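Local coordinates for protein L-serine ammonia-lyase (Rhizomucor miehei CAU432, PDB 5C3U) that belongs to the pyridoxal-phosphate-dependent enzymes and holds pyridoxal-5'-phosphate in a pocket of its single modelled chain, at residues L184-I189 / S242-L247; V200-V205 / L249-V254. All blocks are in the same frame, centred on the assembly; numbering follows the deposited sequence. Where two conformers were deposited one is given.

Contact 1 of 2, residues L184-I189 / S242-L247; sequences LLNGVI and SKSLEL. With PLP (pyridoxal-5'-phosphate), chain B.
Asn186 and Ser244 carry the polar part of this helix-helix contact. Ser244 OG donates a hydrogen bond to Asn186 OD1 at 2.8 Å. The hydroxyl approaches at a C=O...donor angle of 115°, tilted from the carbonyl plane. Asn186 CG lies beside the backbone N (chi1 -62°), which carries the amide across to 242-247. Its other branch, ND2, meets Lys243, 3.6 Å from CB. Ser241 OG is hydrogen-bonded to both Asn186 ND2 and Ser244 OG, so both ends of the buried amide are gripped and its flip is probably fixed. The bent Lys243 chain turns away, and NZ makes a long salt bridge with Glu246 OE1 at 3.7 Å. The rest is mostly apolar. Leu247 CD1 lies against Asn186, 3.7 Å from OD1. Ile189 and Leu247 lie alongside, pointing opposite ways, with Ile189 CD1 4.0 Å from Leu247 CB. Leu185 CD2 reaches Ser244 CB at 4.3 Å. Leu184 N, in the first turn of helix 183-194, donates to PLP O1P at 2.9 Å; this helix end probably helps hold the phosphate. Gly180, Gly181 and Gly182 also donate backbone N-H groups to the ligand, consistent with the family's glycine-rich phosphate-binding loop. Helix 242-250 packs on another side, the axes 9.4 Å apart at 39°. Trp153 of helix 150-166 touches Asn186 and Lys243, Phe213 of helix 212-219 touches Leu185 and Ser244, and Val202 of strand 202-207 touches Leu185 and Val188.

Contact 2 of 2, residues V200-V205 / L249-V254; sequences VPVIAV and LNHPVV
His251 reaches across to the backbone of Val200 just before two parallel strands pair. Its CG stands anti to the backbone N (chi1 -178°), which sends the ring toward the start of the other segment. From CB, which packs on Ile189 CG2 of helix 183-194, the chain passes through CG to the ring. CD2 comes within 3.7 Å of Val200 O. CE1, on the other flank of NE2, is nearer to that same oxygen, at 3.3 Å. At the tip NE2 donates a hydrogen bond to Val200 O at 2.7 Å. The donor sits nearly along the C=O axis, but the bond is bent at the hydrogen, 132°, and the oxygen is tilted from the ring plane. Val202 CG2 approaches the ring obliquely, 3.9 Å from NE2. Pro252 CD sits 3.3 Å above one ring face, nearer the rim than the centre. The bond and this proline together should limit rotation of the ring.

Beyond the histidine the backbones form a parallel ladder. Val202 pairs with Val253 and Ile203 with Val254. Val202 N donates to Pro252 O, Val254 N to Val202 O at 2.8 Å, and Ala204 N to Val254 O. CA-H...O contacts fill in between, such as that from Val253 CA to Val202 O. On the face of Val202 and Val253, Ala204 CB meets Val253 CG1 at 3.9 Å. On the other face Ile203 CG1 lies 4.3 Å from Val254 CB.

Strand 253-258 is outermost in the mixed sheet. On its other side strand 202-207 is bonded to strand 174-178, through Ile175 and Cys177. Helix 183-194 joins these two parallel neighbours in a beta-alpha-beta crossover of the family's alpha/beta fold. It covers the face of Val202 and Val253; helix 280-290 covers that of Ile203.

How the contacts relate
Contacts 1 and 2 have centres about 9 Å apart and share one apolar core. Helix 183-194 leads on to strand 202-207, and helix 242-250 to strand 253-258, so each helix of contact 1 precedes a strand of contact 2. Ile189 bridges them: its CD1 lies 3.7 Å from Val253 CG2. Leu185 CD1 packs 3.8 Å from Val202 CG1, and Val188 CG1 lies 4.0 Å from Val202 CG2. Contact 1 meets pyridoxal-5'-phosphate directly, through Leu184 at the N-terminal end of its helix. Contact 2 lies further from the ligand: the side chain of Ala204 is about 9 Å from it.

Contact 1 of 2, residues L184-I189 / S242-L247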
# COMPACT_ATOMS: atom_id res chain seq x y z
N LEU A 184 -1.65 4.74 -3.88
CA LEU A 184 -0.98 5.38 -2.75
C LEU A 184 0.00 6.42 -3.27
O LEU A 184 -0.00 7.57 -2.83
CB LEU A 184 -0.27 4.35 -1.88
CG LEU A 184 0.53 4.87 -0.70
CD1 LEU A 184 -0.32 5.68 0.27
CD2 LEU A 184 1.20 3.68 0.00
N LEU A 185 0.80 6.00 -4.24
CA LEU A 185 1.69 6.90 -4.95
C LEU A 185 1.00 8.20 -5.37
O LEU A 185 1.49 9.29 -5.08
CB LEU A 185 2.32 6.21 -6.15
CG LEU A 185 3.23 7.15 -6.94
CD1 LEU A 185 4.40 7.62 -6.06
CD2 LEU A 185 3.73 6.53 -8.23
N ASN A 186 -0.12 8.07 -6.08
CA ASN A 186 -0.89 9.25 -6.53
C ASN A 186 -1.33 10.15 -5.38
O ASN A 186 -1.21 11.37 -5.46
CB ASN A 186 -2.13 8.82 -7.36
CG ASN A 186 -1.77 8.07 -8.64
OD1 ASN A 186 -0.61 8.04 -9.06
ND2 ASN A 186 -2.77 7.43 -9.25
N GLY A 187 -1.85 9.55 -4.30
CA GLY A 187 -2.22 10.34 -3.14
C GLY A 187 -1.02 11.05 -2.51
O GLY A 187 -1.12 12.21 -2.10
N VAL A 188 0.12 10.37 -2.44
CA VAL A 188 1.32 10.98 -1.88
C VAL A 188 1.74 12.21 -2.71
O VAL A 188 1.90 13.33 -2.17
CB VAL A 188 2.46 9.95 -1.72
CG1 VAL A 188 3.76 10.63 -1.30
CG2 VAL A 188 2.06 8.93 -0.65
N ILE A 189 1.86 12.03 -4.01
CA ILE A 189 2.26 13.14 -4.87
C ILE A 189 1.24 14.29 -4.80
O ILE A 189 1.62 15.47 -4.64
CB ILE A 189 2.45 12.68 -6.32
CG1 ILE A 189 3.63 11.72 -6.42
CG2 ILE A 189 2.66 13.88 -7.23
CD1 ILE A 189 3.63 10.95 -7.72
N SER A 242 -3.02 5.22 -15.12
CA SER A 242 -2.57 6.28 -16.05
C SER A 242 -2.22 7.60 -15.32
O SER A 242 -1.36 8.37 -15.77
CB SER A 242 -3.65 6.54 -17.10
OG SER A 242 -4.78 7.09 -16.47
N LYS A 243 -2.90 7.85 -14.20
CA LYS A 243 -2.60 9.03 -13.38
C LYS A 243 -1.18 8.98 -12.82
O LYS A 243 -0.55 10.02 -12.69
CB LYS A 243 -3.62 9.17 -12.24
CG LYS A 243 -3.40 10.33 -11.27
CD LYS A 243 -3.40 11.71 -11.93
CE LYS A 243 -4.76 12.11 -12.46
NZ LYS A 243 -4.88 13.59 -12.51
N SER A 244 -0.68 7.78 -12.51
CA SER A 244 0.66 7.63 -11.90
C SER A 244 1.74 8.11 -12.86
O SER A 244 2.66 8.84 -12.46
CB SER A 244 0.93 6.17 -11.52
OG SER A 244 0.03 5.77 -10.50
N LEU A 245 1.62 7.68 -14.11
CA LEU A 245 2.55 8.05 -15.18
C LEU A 245 2.51 9.56 -15.44
O LEU A 245 3.55 10.21 -15.61
CB LEU A 245 2.22 7.25 -16.44
CG LEU A 245 3.23 7.23 -17.60
CD1 LEU A 245 4.56 6.63 -17.17
CD2 LEU A 245 2.67 6.47 -18.79
N GLU A 246 1.30 10.11 -15.47
CA GLU A 246 1.08 11.54 -15.64
C GLU A 246 1.73 12.37 -14.53
O GLU A 246 2.46 13.33 -14.81
CB GLU A 246 -0.44 11.81 -15.74
CG GLU A 246 -0.89 13.25 -15.57
CD GLU A 246 -2.35 13.46 -15.92
OE1 GLU A 246 -3.18 12.55 -15.66
OE2 GLU A 246 -2.68 14.53 -16.47
N LEU A 247 1.49 11.99 -13.27
CA LEU A 247 2.10 12.69 -12.13
C LEU A 247 3.62 12.54 -12.11
O LEU A 247 4.34 13.43 -11.65
CB LEU A 247 1.50 12.21 -10.80
CG LEU A 247 0.03 12.53 -10.56
CD1 LEU A 247 -0.53 11.73 -9.39
CD2 LEU A 247 -0.20 14.02 -10.33
N1 PLP B . 1.44 -1.91 0.54
C2 PLP B . 0.34 -2.51 1.03
C2A PLP B . 0.39 -3.41 2.24
C3 PLP B . -0.94 -2.28 0.36
O3 PLP B . -2.09 -2.86 0.84
C4 PLP B . -0.94 -1.37 -0.80
C4A PLP B . -2.21 -1.07 -1.49
C5 PLP B . 0.34 -0.77 -1.26
C6 PLP B . 1.49 -1.09 -0.53
C5A PLP B . 0.42 0.17 -2.47
O4P PLP B . -0.70 -0.08 -3.31
P PLP B . -1.17 0.77 -4.61
O1P PLP B . -2.04 1.88 -4.14
O2P PLP B . 0.07 1.21 -5.40
O3P PLP B . -1.91 -0.32 -5.31

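Contact 2 of 2, residues V200-V205 / L249-V254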
# COMPACT_ATOMS: atom_id res chain seq x y z
N VAL A 200 9.91 17.57 -2.79
CA VAL A 200 10.20 16.33 -2.04
C VAL A 200 10.16 15.12 -2.99
O VAL A 200 9.12 14.84 -3.57
CB VAL A 200 9.22 16.16 -0.85
CG1 VAL A 200 9.40 14.81 -0.17
CG2 VAL A 200 9.38 17.29 0.16
N PRO A 201 11.31 14.43 -3.18
CA PRO A 201 11.34 13.24 -4.03
C PRO A 201 10.54 12.11 -3.40
O PRO A 201 10.55 11.96 -2.18
CB PRO A 201 12.82 12.83 -4.04
CG PRO A 201 13.58 13.95 -3.41
CD PRO A 201 12.61 14.71 -2.56
N VAL A 202 9.84 11.35 -4.23
CA VAL A 202 9.20 10.13 -3.78
C VAL A 202 9.96 8.99 -4.44
O VAL A 202 10.15 8.98 -5.65
CB VAL A 202 7.69 10.08 -4.16
CG1 VAL A 202 7.08 8.77 -3.69
CG2 VAL A 202 6.94 11.27 -3.58
N ILE A 203 10.46 8.06 -3.62
CA ILE A 203 11.07 6.88 -4.15
C ILE A 203 9.97 5.84 -4.22
O ILE A 203 9.42 5.42 -3.19
CB ILE A 203 12.30 6.47 -3.31
CG1 ILE A 203 13.29 7.62 -3.33
CG2 ILE A 203 12.93 5.20 -3.87
CD1 ILE A 203 14.12 7.75 -2.09
N ALA A 204 9.66 5.46 -5.46
CA ALA A 204 8.54 4.56 -5.75
C ALA A 204 9.10 3.15 -5.87
O ALA A 204 9.74 2.83 -6.86
CB ALA A 204 7.85 4.97 -7.05
N VAL A 205 8.83 2.29 -4.88
CA VAL A 205 9.49 0.99 -4.83
C VAL A 205 8.57 -0.16 -5.25
O VAL A 205 7.43 -0.24 -4.82
CB VAL A 205 10.14 0.72 -3.44
CG1 VAL A 205 9.12 0.90 -2.32
CG2 VAL A 205 10.75 -0.68 -3.39
N LEU A 249 5.62 12.73 -14.48
CA LEU A 249 6.24 13.73 -15.38
C LEU A 249 6.39 15.11 -14.72
O LEU A 249 7.25 15.88 -15.11
CB LEU A 249 5.47 13.87 -16.69
CG LEU A 249 5.16 12.67 -17.60
CD1 LEU A 249 4.19 13.09 -18.70
CD2 LEU A 249 6.41 12.03 -18.19
N ASN A 250 5.55 15.40 -13.73
CA ASN A 250 5.47 16.74 -13.12
C ASN A 250 5.95 16.84 -11.66
O ASN A 250 5.83 17.90 -11.04
CB ASN A 250 4.04 17.26 -13.22
CG ASN A 250 3.52 17.22 -14.64
OD1 ASN A 250 4.09 17.83 -15.54
ND2 ASN A 250 2.44 16.47 -14.85
N HIS A 251 6.48 15.75 -11.12
CA HIS A 251 6.96 15.71 -9.74
C HIS A 251 8.17 14.81 -9.72
O HIS A 251 8.23 13.86 -10.50
CB HIS A 251 5.87 15.21 -8.80
CG HIS A 251 6.28 15.20 -7.34
ND1 HIS A 251 6.00 16.22 -6.49
CD2 HIS A 251 7.01 14.26 -6.60
CE1 HIS A 251 6.52 15.94 -5.28
NE2 HIS A 251 7.15 14.75 -5.35
N PRO A 252 9.16 15.10 -8.86
CA PRO A 252 10.34 14.23 -8.76
C PRO A 252 10.01 12.86 -8.19
O PRO A 252 9.69 12.73 -7.00
CB PRO A 252 11.28 15.00 -7.81
CG PRO A 252 10.40 15.94 -7.06
CD PRO A 252 9.31 16.31 -8.03
N VAL A 253 10.03 11.85 -9.04
CA VAL A 253 9.75 10.48 -8.61
C VAL A 253 10.89 9.59 -9.08
O VAL A 253 11.32 9.68 -10.25
CB VAL A 253 8.40 9.95 -9.15
CG1 VAL A 253 8.21 8.47 -8.80
CG2 VAL A 253 7.23 10.76 -8.61
N VAL A 254 11.40 8.76 -8.19
CA VAL A 254 12.47 7.83 -8.54
C VAL A 254 11.91 6.40 -8.47
O VAL A 254 11.65 5.91 -7.37
CB VAL A 254 13.68 7.96 -7.59
CG1 VAL A 254 14.79 6.97 -7.94
CG2 VAL A 254 14.22 9.39 -7.59